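Branched-chain alpha-ketoacid decarboxylase (Lactococcus lactis, PDB 2VBF) probably decarboxylates branched-chain and aromatic alpha-keto acids to aldehydes, using thiamine diphosphate and one magnesium ion per subunit. Local coordinates at residues Thr158-Glu163 with Ile185-Asp190; Ala228-Val233 with Val293-Phe298; Asp80-Thr85 with Ser437-Lys442. All coordinates share one frame; numbering follows the deposited sequence.

Contact 1: Thr158-Glu163 with Ile185-Asp190; sequences TLLTAE and INLPVD
Thr158 and Leu159 run beside Ile185 and Asn186 as parallel neighbours in a beta-alpha-beta unit, in which strand 156-159 leads through helix 165-179 to strand 183-188. Asn186 uses both polar atoms of its backbone here: its N donates to Thr158 O at 2.8 Å, and its O accepts from Leu160 N at 3.0 Å, both bonds nearly straight. The pattern then ends at Pro188, which has no N-H to offer; its CD instead lies 3.4 Å from Leu160 O.

Leu159 and Asn186 lie side by side on one face of the sheet. With CG anti to the backbone N (chi1 168°), Leu159 carries its CD1 methyl to within 3.1 Å of Asn186 ND2, an unusually short approach to be read with caution; that amide nitrogen is hydrogen-bonded to Ser122 OG. The same methyl meets Pro188 CG at 3.9 Å. On the opposite face Thr158 CG2 lies alongside Ile185 CG1, and Thr158 OG1 hydrogen-bonds Glu168. Leu160 CD1 slants across both Ile185 CG2 (3.6 Å) and Leu187 CD1 (3.7 Å), just where segment 158-163 leaves the strand.

Helix 165-179 packs on Thr158 and Ile185 through Val172, Leu187 touches Phe54 of helix 52-60, and strand 116-122 pairs with the other edge of strand 183-188, leaving strand 156-159 outermost in this chain's sheet.

Contact 2: Ala228-Val233 with Val293-Phe298; sequences AQKPVV and VESADF
Lys230 stretches along Ser295-Asp297, and its side chain can be followed atom by atom. CB sits near Asp297 OD1, CG passes Ala296 CA at 4.2 Å, and CD and CE both run past Ser295 OG, CE at 3.3 Å. The chain is fully extended, with CG anti to the backbone N (chi1 -164°), which brings NZ to Ser295 OG for a 2.8 Å hydrogen bond. That hydroxyl also bonds back to the carbonyl of Asn291, with Phe292 O as a second partner, within helix 287-295, and the ammonium group makes a cation-pi contact with Phe292.

The carboxylate of Asp297 grips the backbone of segment 228-233. Its OD2 accepts from Gln229 N at 2.8 Å through the syn lone pair, while Lys230 N reaches OD1 at 2.9 Å from above the carboxylate plane. In one of the two conformers of Gln229, a water can bridge Gln229 OE1 and Asp297 OD2. Asp297 N in turn donates to Lys230 O at 3.1 Å, in a bent bond. Without this carboxylate, as with an alanine here, the successive amides of Gln229 and Lys230 would probably lose their acceptor and the turn after helix 212-227 become freer to move.

Deeper in, Val232 N donates to Phe298 O at 3.0 Å, and Val232 CG1 packs on Ala296 CB at 3.6 Å. Here strands 231-235 and 298-302 start out as parallel neighbours, each just after a helix, and the strand order of this central domain sheet, 3-2-1-4-5 before its antiparallel end, is that of a Rossmann-like fold.

Contact 3: Asp80-Thr85 with Ser437-Lys442; sequences DGYART and SQIADK
The Tyr82 ring takes the CB of Ala440 over one face, a CH-pi contact 4.1 Å from CB to the ring centroid and 27° off the normal, while Ile439 CG2 comes to the ring edge, in plane, 4.0 Å from Tyr82 CE1. Tyr82 CG stands anti to the backbone N (chi1 -173°), and from there the ring extends along the second helix until its OH reaches Glu42 and the N of Glu41, both hydrogen-bonded to it. The other flat group, the Arg84 guanidinium, receives Asp80 OD1 at its edge in plane, in a salt bridge within helix 72-86 (Arg84 NE to Asp80 OD1, 2.9 Å).

One turn on from Tyr82, Thr85 points toward the partner helix. Its OG1 and Ser437 OG share a short 2.6 Å hydrogen bond, and Ser437 OG is also bonded to His446 NE2. The other branch of Thr85, CG2, rests on Ala440 CB at 3.6 Å and Asp441 CB at 3.5 Å; the carboxylate of Asp441 turns to a salt bridge with Arg417. Small residues let the backbones close up: Gly81 O lies 3.5 Å from Ser437 CB, and the CA atoms of Tyr82 and Ser437 are 4.2 Å apart.

This is close helix-helix packing between the N-terminal and C-terminal thiamine diphosphate-binding domains of one chain; in enzymes of this family the cofactor sites instead pair such domains from different subunits.

Overall arrangement
From the N terminus, helix 72-86 comes first and supplies half of contact 3, whose partner, helix 430-440, arrives only some 350 residues later. Within that long excursion the other two contacts close one after the other. Contact 1 shuts a short loop holding a single helix and finishes the edge of the N-terminal domain's parallel sheet. Contact 2 then spans 59 residues and joins two neighbouring strands of the central domain. Their centres are 52 Å apart, on opposite sides of the chain's centre, while the centre of contact 3 lies about 8 Å from it. Contacts 1 and 2 thus each lie within one domain, and contact 3 ties the N-terminal domain to the C-terminal one.

Contact 1: Thr158-Glu163 with Ile185-Asp190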
loop_
_atom_site.group_PDB
_atom_site.type_symbol
_atom_site.label_atom_id
_atom_site.label_comp_id
_atom_site.label_asym_id
_atom_site.label_seq_id
_atom_site.Cartn_x
_atom_site.Cartn_y
_atom_site.Cartn_z
ATOM N N THR A 158 -19.103 9.474 -2.438
ATOM C CA THR A 158 -20.188 9.847 -1.533
ATOM C C THR A 158 -19.924 9.441 -0.087
ATOM O O THR A 158 -19.338 8.386 0.168
ATOM C CB THR A 158 -21.545 9.239 -2.001
ATOM O OG1 THR A 158 -22.628 9.724 -1.172
ATOM C CG2 THR A 158 -21.519 7.715 -1.956
ATOM N N LEU A 159 -20.337 10.310 0.833
ATOM C CA LEU A 159 -20.495 9.971 2.248
ATOM C C LEU A 159 -21.979 9.725 2.492
ATOM O O LEU A 159 -22.791 10.669 2.416
ATOM C CB LEU A 159 -20.017 11.112 3.146
ATOM C CG LEU A 159 -20.388 11.003 4.632
ATOM C CD1 LEU A 159 -19.891 9.675 5.236
ATOM C CD2 LEU A 159 -19.864 12.204 5.392
ATOM N N LEU A 160 -22.344 8.482 2.795
ATOM C CA LEU A 160 -23.747 8.143 2.923
ATOM C C LEU A 160 -24.303 8.564 4.288
ATOM O O LEU A 160 -23.588 8.580 5.296
ATOM C CB LEU A 160 -23.995 6.650 2.721
ATOM C CG LEU A 160 -23.558 6.013 1.400
ATOM C CD1 LEU A 160 -23.882 4.524 1.432
ATOM C CD2 LEU A 160 -24.205 6.698 0.190
ATOM N N THR A 161 -25.584 8.918 4.260
ATOM C CA THR A 161 -26.408 9.113 5.442
ATOM C C THR A 161 -27.624 8.219 5.268
ATOM O O THR A 161 -27.921 7.766 4.165
ATOM C CB THR A 161 -26.900 10.570 5.556
ATOM O OG1 THR A 161 -27.855 10.837 4.526
ATOM C CG2 THR A 161 -25.733 11.561 5.462
ATOM N N ALA A 162 -28.359 7.987 6.351
ATOM C CA ALA A 162 -29.628 7.253 6.254
ATOM C C ALA A 162 -30.588 7.828 5.200
ATOM O O ALA A 162 -31.222 7.080 4.457
ATOM C CB ALA A 162 -30.307 7.179 7.627
ATOM N N GLU A 163 -30.678 9.155 5.120
ATOM C CA GLU A 163 -31.648 9.813 4.230
ATOM C C GLU A 163 -31.180 9.872 2.793
ATOM O O GLU A 163 -32.004 9.806 1.876
ATOM C CB GLU A 163 -32.007 11.235 4.700
ATOM C CG GLU A 163 -30.930 11.938 5.509
ATOM C CD GLU A 163 -30.911 11.486 6.949
ATOM O OE1 GLU A 163 -32.000 11.400 7.545
ATOM O OE2 GLU A 163 -29.817 11.209 7.494
ATOM N N ILE A 185 -17.597 4.884 -2.046
ATOM C CA ILE A 185 -18.755 4.950 -1.157
ATOM C C ILE A 185 -18.264 4.813 0.268
ATOM O O ILE A 185 -17.721 3.775 0.631
ATOM C CB ILE A 185 -19.780 3.829 -1.471
ATOM C CG1 ILE A 185 -20.300 3.967 -2.912
ATOM C CG2 ILE A 185 -20.917 3.829 -0.454
ATOM C CD1 ILE A 185 -21.157 2.793 -3.388
ATOM N N ASN A 186 -18.408 5.883 1.049
ATOM C CA ASN A 186 -18.085 5.871 2.471
ATOM C C ASN A 186 -19.382 5.525 3.199
ATOM O O ASN A 186 -20.379 6.238 3.075
ATOM C CB ASN A 186 -17.454 7.211 2.896
ATOM C CG ASN A 186 -17.262 7.348 4.400
ATOM O OD1 ASN A 186 -16.200 7.800 4.875
ATOM N ND2 ASN A 186 -18.286 7.013 5.155
ATOM N N LEU A 187 -19.352 4.414 3.943
ATOM C CA LEU A 187 -20.528 3.837 4.592
ATOM C C LEU A 187 -20.367 3.796 6.119
ATOM O O LEU A 187 -19.709 2.893 6.657
ATOM C CB LEU A 187 -20.723 2.415 4.075
ATOM C CG LEU A 187 -21.891 1.571 4.607
ATOM C CD1 LEU A 187 -23.200 2.184 4.173
ATOM C CD2 LEU A 187 -21.792 0.161 4.080
ATOM N N PRO A 188 -20.934 4.777 6.830
ATOM C CA PRO A 188 -20.879 4.714 8.300
ATOM C C PRO A 188 -21.577 3.464 8.849
ATOM O O PRO A 188 -22.544 2.997 8.259
ATOM C CB PRO A 188 -21.597 5.997 8.724
ATOM C CG PRO A 188 -21.421 6.930 7.518
ATOM C CD PRO A 188 -21.589 6.010 6.353
ATOM N N VAL A 189 -21.082 2.927 9.958
ATOM C CA VAL A 189 -21.693 1.719 10.563
ATOM C C VAL A 189 -23.215 1.780 10.731
ATOM O O VAL A 189 -23.931 0.892 10.249
ATOM C CB VAL A 189 -21.073 1.407 11.917
ATOM C CG1 VAL A 189 -21.766 0.186 12.539
ATOM C CG2 VAL A 189 -19.576 1.166 11.743
ATOM N N ASP A 190 -23.707 2.803 11.418
ATOM C CA ASP A 190 -25.153 2.960 11.650
ATOM C C ASP A 190 -25.957 3.123 10.353
ATOM O O ASP A 190 -27.148 2.811 10.301
ATOM C CB ASP A 190 -25.437 4.145 12.606
ATOM C CG ASP A 190 -24.940 5.467 12.069
ATOM O OD1 ASP A 190 -25.724 6.447 12.068
ATOM O OD2 ASP A 190 -23.761 5.520 11.639
#

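Contact 2: Ala228-Val233 with Val293-Phe298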
loop_
_atom_site.group_PDB
_atom_site.type_symbol
_atom_site.label_atom_id
_atom_site.label_comp_id
_atom_site.label_asym_id
_atom_site.label_seq_id
_atom_site.Cartn_x
_atom_site.Cartn_y
_atom_site.Cartn_z
ATOM N N ALA A 228 -12.365 3.884 -48.299
ATOM C CA ALA A 228 -10.956 3.608 -48.030
ATOM C C ALA A 228 -10.449 2.410 -48.830
ATOM O O ALA A 228 -11.138 1.402 -48.938
ATOM C CB ALA A 228 -10.734 3.371 -46.531
ATOM N N GLN A 229 -9.250 2.543 -49.393
ATOM C CA GLN A 229 -8.564 1.456 -50.088
ATOM C C GLN A 229 -7.726 0.633 -49.104
ATOM O O GLN A 229 -7.428 -0.534 -49.352
ATOM C CB GLN A 229 -7.642 2.021 -51.178
ATOM C CG GLN A 229 -8.320 2.959 -52.184
ATOM C CD GLN A 229 -7.395 3.354 -53.337
ATOM O OE1 GLN A 229 -6.407 4.070 -53.146
ATOM N NE2 GLN A 229 -7.720 2.892 -54.541
ATOM N N LYS A 230 -7.319 1.267 -48.001
ATOM C CA LYS A 230 -6.501 0.620 -46.985
ATOM C C LYS A 230 -6.859 1.144 -45.590
ATOM O O LYS A 230 -6.084 1.874 -44.979
ATOM C CB LYS A 230 -5.020 0.854 -47.272
ATOM C CG LYS A 230 -4.077 -0.063 -46.518
ATOM C CD LYS A 230 -2.653 0.248 -46.922
ATOM C CE LYS A 230 -1.649 -0.679 -46.310
ATOM N NZ LYS A 230 -0.353 -0.548 -47.055
ATOM N N PRO A 231 -8.036 0.765 -45.095
ATOM C CA PRO A 231 -8.419 1.191 -43.758
ATOM C C PRO A 231 -7.686 0.389 -42.694
ATOM O O PRO A 231 -7.280 -0.749 -42.942
ATOM C CB PRO A 231 -9.912 0.866 -43.711
ATOM C CG PRO A 231 -10.041 -0.342 -44.563
ATOM C CD PRO A 231 -9.060 -0.105 -45.704
ATOM N N VAL A 232 -7.532 0.966 -41.509
ATOM C CA VAL A 232 -7.056 0.205 -40.360
ATOM C C VAL A 232 -7.832 0.660 -39.123
ATOM O O VAL A 232 -8.120 1.851 -38.943
ATOM C CB VAL A 232 -5.516 0.334 -40.152
ATOM C CG1 VAL A 232 -5.143 1.725 -39.660
ATOM C CG2 VAL A 232 -4.997 -0.750 -39.163
ATOM N N VAL A 233 -8.228 -0.315 -38.308
ATOM C CA VAL A 233 -8.867 -0.058 -37.025
ATOM C C VAL A 233 -7.809 -0.239 -35.943
ATOM O O VAL A 233 -7.010 -1.174 -35.998
ATOM C CB VAL A 233 -10.032 -1.030 -36.768
ATOM C CG1 VAL A 233 -10.730 -0.709 -35.428
ATOM C CG2 VAL A 233 -11.022 -0.977 -37.916
ATOM N N VAL A 293 0.082 0.067 -40.996
ATOM C CA VAL A 293 -0.633 1.038 -40.165
ATOM C C VAL A 293 -0.357 2.472 -40.603
ATOM O O VAL A 293 -1.279 3.261 -40.730
ATOM C CB VAL A 293 -0.280 0.898 -38.671
ATOM C CG1 VAL A 293 -0.971 2.019 -37.848
ATOM C CG2 VAL A 293 -0.677 -0.481 -38.163
ATOM N N GLU A 294 0.910 2.785 -40.850
ATOM C CA GLU A 294 1.345 4.152 -41.153
ATOM C C GLU A 294 1.120 4.579 -42.614
ATOM O O GLU A 294 1.290 5.760 -42.955
ATOM C CB GLU A 294 2.815 4.322 -40.742
ATOM C CG GLU A 294 3.017 4.080 -39.239
ATOM C CD GLU A 294 4.454 4.200 -38.767
ATOM O OE1 GLU A 294 5.365 4.408 -39.607
ATOM O OE2 GLU A 294 4.665 4.091 -37.541
ATOM N N SER A 295 0.750 3.628 -43.471
ATOM C CA SER A 295 0.334 3.928 -44.855
ATOM C C SER A 295 -1.193 3.836 -45.084
ATOM O O SER A 295 -1.680 4.143 -46.185
ATOM C CB SER A 295 1.061 3.001 -45.832
ATOM O OG SER A 295 0.626 1.661 -45.716
ATOM N N ALA A 296 -1.950 3.431 -44.060
ATOM C CA ALA A 296 -3.408 3.341 -44.166
ATOM C C ALA A 296 -3.973 4.691 -44.595
ATOM O O ALA A 296 -3.484 5.730 -44.145
ATOM C CB ALA A 296 -4.025 2.909 -42.819
ATOM N N ASP A 297 -4.974 4.677 -45.481
ATOM C CA ASP A 297 -5.618 5.925 -45.930
ATOM C C ASP A 297 -6.783 6.388 -45.042
ATOM O O ASP A 297 -7.287 7.490 -45.207
ATOM C CB ASP A 297 -6.040 5.848 -47.408
ATOM C CG ASP A 297 -7.031 4.750 -47.703
ATOM O OD1 ASP A 297 -7.319 3.890 -46.837
ATOM O OD2 ASP A 297 -7.519 4.740 -48.853
ATOM N N PHE A 298 -7.196 5.545 -44.101
ATOM C CA PHE A 298 -8.178 5.928 -43.088
ATOM C C PHE A 298 -7.878 5.140 -41.827
ATOM O O PHE A 298 -7.626 3.942 -41.900
ATOM C CB PHE A 298 -9.610 5.636 -43.544
ATOM C CG PHE A 298 -10.637 5.810 -42.452
ATOM C CD1 PHE A 298 -10.837 7.057 -41.881
ATOM C CD2 PHE A 298 -11.376 4.729 -41.970
ATOM C CE1 PHE A 298 -11.757 7.234 -40.883
ATOM C CE2 PHE A 298 -12.307 4.902 -40.962
ATOM C CZ PHE A 298 -12.499 6.154 -40.412
HETATM O O HOH W 1 -5.815 5.189 -50.861
#

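Contact 3: Asp80-Thr85 with Ser437-Lys442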
loop_
_atom_site.group_PDB
_atom_site.type_symbol
_atom_site.label_atom_id
_atom_site.label_comp_id
_atom_site.label_asym_id
_atom_site.label_seq_id
_atom_site.Cartn_x
_atom_site.Cartn_y
_atom_site.Cartn_z
ATOM N N ASP A 80 -9.423 -4.777 -9.382
ATOM C CA ASP A 80 -9.110 -4.291 -10.720
ATOM C C ASP A 80 -9.062 -5.457 -11.740
ATOM O O ASP A 80 -9.753 -5.418 -12.752
ATOM C CB ASP A 80 -7.802 -3.480 -10.662
ATOM C CG ASP A 80 -7.397 -2.875 -11.983
ATOM O OD1 ASP A 80 -7.254 -3.607 -12.980
ATOM O OD2 ASP A 80 -7.129 -1.653 -11.987
ATOM N N GLY A 81 -8.277 -6.503 -11.468
ATOM C CA GLY A 81 -8.268 -7.688 -12.322
ATOM C C GLY A 81 -9.640 -8.306 -12.535
ATOM O O GLY A 81 -10.008 -8.676 -13.648
ATOM N N TYR A 82 -10.407 -8.414 -11.459
ATOM C CA TYR A 82 -11.773 -8.929 -11.547
ATOM C C TYR A 82 -12.611 -8.053 -12.476
ATOM O O TYR A 82 -13.359 -8.574 -13.307
ATOM C CB TYR A 82 -12.370 -8.961 -10.153
ATOM C CG TYR A 82 -13.735 -9.605 -9.981
ATOM C CD1 TYR A 82 -13.858 -10.925 -9.570
ATOM C CD2 TYR A 82 -14.898 -8.864 -10.141
ATOM C CE1 TYR A 82 -15.111 -11.511 -9.351
ATOM C CE2 TYR A 82 -16.153 -9.436 -9.933
ATOM C CZ TYR A 82 -16.257 -10.762 -9.535
ATOM O OH TYR A 82 -17.520 -11.330 -9.308
ATOM N N ALA A 83 -12.457 -6.731 -12.361
ATOM C CA ALA A 83 -13.212 -5.790 -13.197
ATOM C C ALA A 83 -12.867 -5.952 -14.671
ATOM O O ALA A 83 -13.746 -5.864 -15.530
ATOM C CB ALA A 83 -12.976 -4.346 -12.748
ATOM N N ARG A 84 -11.589 -6.179 -14.970
ATOM C CA ARG A 84 -11.163 -6.386 -16.348
ATOM C C ARG A 84 -11.888 -7.551 -17.036
ATOM O O ARG A 84 -12.049 -7.536 -18.248
ATOM C CB ARG A 84 -9.655 -6.573 -16.435
ATOM C CG ARG A 84 -8.933 -5.274 -16.173
ATOM C CD ARG A 84 -7.439 -5.481 -16.078
ATOM N NE ARG A 84 -6.724 -4.253 -15.728
ATOM C CZ ARG A 84 -5.791 -3.670 -16.469
ATOM N NH1 ARG A 84 -5.494 -4.119 -17.666
ATOM N NH2 ARG A 84 -5.162 -2.599 -16.005
ATOM N N THR A 85 -12.301 -8.545 -16.256
ATOM C CA THR A 85 -12.922 -9.746 -16.785
ATOM C C THR A 85 -14.438 -9.794 -16.562
ATOM O O THR A 85 -15.192 -10.114 -17.499
ATOM C CB THR A 85 -12.212 -10.979 -16.212
ATOM O OG1 THR A 85 -10.916 -11.063 -16.817
ATOM C CG2 THR A 85 -12.979 -12.267 -16.516
ATOM N N SER A 437 -9.094 -11.852 -11.660
ATOM C CA SER A 437 -9.577 -12.177 -12.993
ATOM C C SER A 437 -9.920 -13.673 -13.095
ATOM O O SER A 437 -10.941 -14.040 -13.678
ATOM C CB SER A 437 -8.537 -11.785 -14.037
ATOM O OG SER A 437 -9.004 -12.036 -15.353
ATOM N N GLN A 438 -9.086 -14.529 -12.514
ATOM C CA GLN A 438 -9.346 -15.977 -12.497
ATOM C C GLN A 438 -10.636 -16.341 -11.770
ATOM O O GLN A 438 -11.350 -17.252 -12.206
ATOM C CB GLN A 438 -8.166 -16.734 -11.884
ATOM C CG GLN A 438 -8.308 -18.254 -11.866
ATOM C CD GLN A 438 -8.410 -18.867 -13.253
ATOM O OE1 GLN A 438 -7.408 -19.299 -13.818
ATOM N NE2 GLN A 438 -9.628 -18.899 -13.809
ATOM N N ILE A 439 -10.920 -15.646 -10.664
ATOM C CA ILE A 439 -12.172 -15.796 -9.912
ATOM C C ILE A 439 -13.349 -15.328 -10.776
ATOM O O ILE A 439 -14.408 -15.973 -10.805
ATOM C CB ILE A 439 -12.116 -15.004 -8.577
ATOM C CG1 ILE A 439 -11.146 -15.689 -7.602
ATOM C CG2 ILE A 439 -13.510 -14.878 -7.947
ATOM C CD1 ILE A 439 -10.701 -14.829 -6.410
ATOM N N ALA A 440 -13.141 -14.222 -11.495
ATOM C CA ALA A 440 -14.176 -13.638 -12.362
ATOM C C ALA A 440 -14.639 -14.590 -13.480
ATOM O O ALA A 440 -15.831 -14.647 -13.793
ATOM C CB ALA A 440 -13.668 -12.307 -12.969
ATOM N N ASP A 441 -13.694 -15.294 -14.105
ATOM C CA ASP A 441 -14.000 -16.276 -15.148
ATOM C C ASP A 441 -13.228 -17.563 -14.889
ATOM O O ASP A 441 -12.111 -17.753 -15.388
ATOM C CB ASP A 441 -13.680 -15.737 -16.549
ATOM C CG ASP A 441 -14.182 -16.669 -17.680
ATOM O OD1 ASP A 441 -14.707 -17.756 -17.377
ATOM O OD2 ASP A 441 -14.049 -16.302 -18.866
ATOM N N LYS A 442 -13.858 -18.467 -14.139
ATOM C CA LYS A 442 -13.204 -19.719 -13.776
ATOM C C LYS A 442 -13.064 -20.681 -14.961
ATOM O O LYS A 442 -12.362 -21.680 -14.858
ATOM C CB LYS A 442 -13.929 -20.396 -12.608
ATOM C CG LYS A 442 -15.265 -21.005 -12.956
#